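Local coordinates for AvrPib protein (Magnaporthe oryzae, PDB 5Z1V) that is a MAX effector of the rice blast fungus with avirulence function, for which a positively charged surface patch and a stabilized hydrophobic core are essential, at residues I17-G21 with E22-W26. Residues are numbered along the deposited sequence; the frame is centred on the assembly and turned at random.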
loop_
_atom_site.group_PDB
_atom_site.type_symbol
_atom_site.label_atom_id
_atom_site.label_comp_id
_atom_site.label_asym_id
_atom_site.label_seq_id
_atom_site.Cartn_x
_atom_site.Cartn_y
_atom_site.Cartn_z
ATOM N N ILE A 17 4.021 4.379 -1.260
ATOM C CA ILE A 17 4.523 3.661 -2.421
ATOM C C ILE A 17 5.794 4.352 -2.874
ATOM O O ILE A 17 5.785 5.572 -3.136
ATOM C CB ILE A 17 3.481 3.611 -3.551
ATOM C CG1 ILE A 17 2.236 2.860 -3.058
ATOM C CG2 ILE A 17 4.052 2.862 -4.754
ATOM C CD1 ILE A 17 1.236 2.537 -4.164
ATOM N N LEU A 18 6.872 3.562 -2.957
ATOM C CA LEU A 18 8.230 4.015 -3.206
ATOM C C LEU A 18 8.712 3.488 -4.544
ATOM O O LEU A 18 8.457 2.335 -4.907
ATOM C CB LEU A 18 9.194 3.503 -2.125
ATOM C CG LEU A 18 8.864 3.830 -0.683
ATOM C CD1 LEU A 18 9.749 3.007 0.211
ATOM C CD2 LEU A 18 9.053 5.334 -0.443
ATOM N N LYS A 19 9.436 4.332 -5.262
ATOM C CA LYS A 19 10.097 3.945 -6.497
ATOM C C LYS A 19 11.580 4.177 -6.255
ATOM O O LYS A 19 11.997 5.318 -6.022
ATOM C CB LYS A 19 9.563 4.772 -7.662
ATOM C CG LYS A 19 10.088 4.344 -9.000
ATOM C CD LYS A 19 9.308 5.074 -10.095
ATOM C CE LYS A 19 9.655 6.542 -10.104
ATOM N NZ LYS A 19 11.056 6.731 -10.546
ATOM N N LYS A 20 12.365 3.097 -6.250
ATOM C CA LYS A 20 13.770 3.176 -5.851
ATOM C C LYS A 20 13.927 3.849 -4.483
ATOM O O LYS A 20 14.810 4.688 -4.276
ATOM C CB LYS A 20 14.582 3.906 -6.915
ATOM C CG LYS A 20 14.682 3.181 -8.243
ATOM C CD LYS A 20 15.766 3.828 -9.105
ATOM C CE LYS A 20 16.270 2.886 -10.189
ATOM N NZ LYS A 20 15.632 1.542 -10.120
ATOM N N GLY A 21 13.052 3.490 -3.538
ATOM C CA GLY A 21 13.119 4.000 -2.183
ATOM C C GLY A 21 12.638 5.421 -1.963
ATOM O O GLY A 21 12.704 5.903 -0.829
ATOM N N GLU A 22 12.119 6.096 -2.987
ATOM C CA GLU A 22 11.632 7.462 -2.852
ATOM C C GLU A 22 10.124 7.500 -3.051
ATOM O O GLU A 22 9.593 6.845 -3.949
ATOM C CB GLU A 22 12.309 8.395 -3.865
ATOM C CG GLU A 22 13.815 8.587 -3.672
ATOM C CD GLU A 22 14.175 9.158 -2.306
ATOM O OE1 GLU A 22 15.228 8.784 -1.729
ATOM O OE2 GLU A 22 13.387 9.969 -1.793
ATOM N N ARG A 23 9.443 8.303 -2.234
ATOM C CA ARG A 23 7.987 8.331 -2.258
ATOM C C ARG A 23 7.459 8.820 -3.604
ATOM O O ARG A 23 7.895 9.857 -4.109
ATOM C CB ARG A 23 7.494 9.234 -1.130
ATOM C CG ARG A 23 6.096 9.793 -1.288
ATOM C CD ARG A 23 5.909 10.975 -0.325
ATOM N NE ARG A 23 7.201 11.530 0.097
ATOM C CZ ARG A 23 7.935 12.374 -0.626
ATOM N NH1 ARG A 23 7.515 12.757 -1.823
ATOM N NH2 ARG A 23 9.101 12.815 -0.166
ATOM N N ILE A 24 6.516 8.074 -4.183
ATOM C CA ILE A 24 5.868 8.509 -5.414
ATOM C C ILE A 24 4.386 8.726 -5.161
ATOM O O ILE A 24 3.783 9.636 -5.751
ATOM C CB ILE A 24 6.097 7.534 -6.590
ATOM C CG1 ILE A 24 5.329 8.012 -7.828
ATOM C CG2 ILE A 24 5.649 6.112 -6.234
ATOM C CD1 ILE A 24 5.324 7.041 -8.991
ATOM N N THR A 25 3.787 7.930 -4.268
ATOM C CA THR A 25 2.386 8.229 -3.945
ATOM C C THR A 25 2.030 7.504 -2.654
ATOM O O THR A 25 2.900 6.932 -1.992
ATOM C CB THR A 25 1.444 7.859 -5.102
ATOM O OG1 THR A 25 0.116 8.325 -4.814
ATOM C CG2 THR A 25 1.399 6.353 -5.323
ATOM N N TRP A 26 0.759 7.568 -2.255
ATOM C CA TRP A 26 0.355 6.812 -1.074
ATOM C C TRP A 26 -1.068 6.315 -1.273
ATOM O O TRP A 26 -1.823 6.848 -2.086
ATOM C CB TRP A 26 0.462 7.650 0.212
ATOM C CG TRP A 26 -0.383 8.847 0.195
ATOM C CD1 TRP A 26 -0.087 10.054 -0.373
ATOM C CD2 TRP A 26 -1.697 8.970 0.745
ATOM N NE1 TRP A 26 -1.138 10.925 -0.196
ATOM C CE2 TRP A 26 -2.139 10.283 0.483
ATOM C CE3 TRP A 26 -2.539 8.097 1.439
ATOM C CZ2 TRP A 26 -3.384 10.747 0.898
ATOM C CZ3 TRP A 26 -3.778 8.555 1.844
ATOM C CH2 TRP A 26 -4.187 9.869 1.575
#
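The carbonyl oxygen of I17 is gripped by two successive amides of the facing strand, the signature of a classic beta bulge: I24 N lies 2.8 Å from I17 O in an almost straight bond, and T25 N sits farther off, 3.3 Å from I17 O. The bulge interrupts the beta hairpin of strands 13-19 and 22-29, part of the all-beta fold of this MAX effector, and shifts the strand register by one residue between I17 and L18. I17 N closes the pair by donating to T25 O at 2.9 Å. Nearer the turn, K19 N donates to E22 O, 2.8 Å away, and L18 CA brings a CA-H...O contact to the same oxygen. K20 and G21 form the corners of the type I' turn, both with positive phi; across it E22 N donates a hydrogen bond to K19 O. L18 lays CD2 against the opposing backbone, 3.5 Å from R23 N, and also touches T62 of the adjoining strand. On the other face I17, which also packs on V63, lies alongside T25, both side chains pointing the same way. The bulge brings I24 in obliquely: with CG1 anti to the backbone N (chi1 177°), its CG2 falls between N and the carbonyl carbon, meets I17 CG2 at 3.9 Å and presses to 3.1 Å from I17 O.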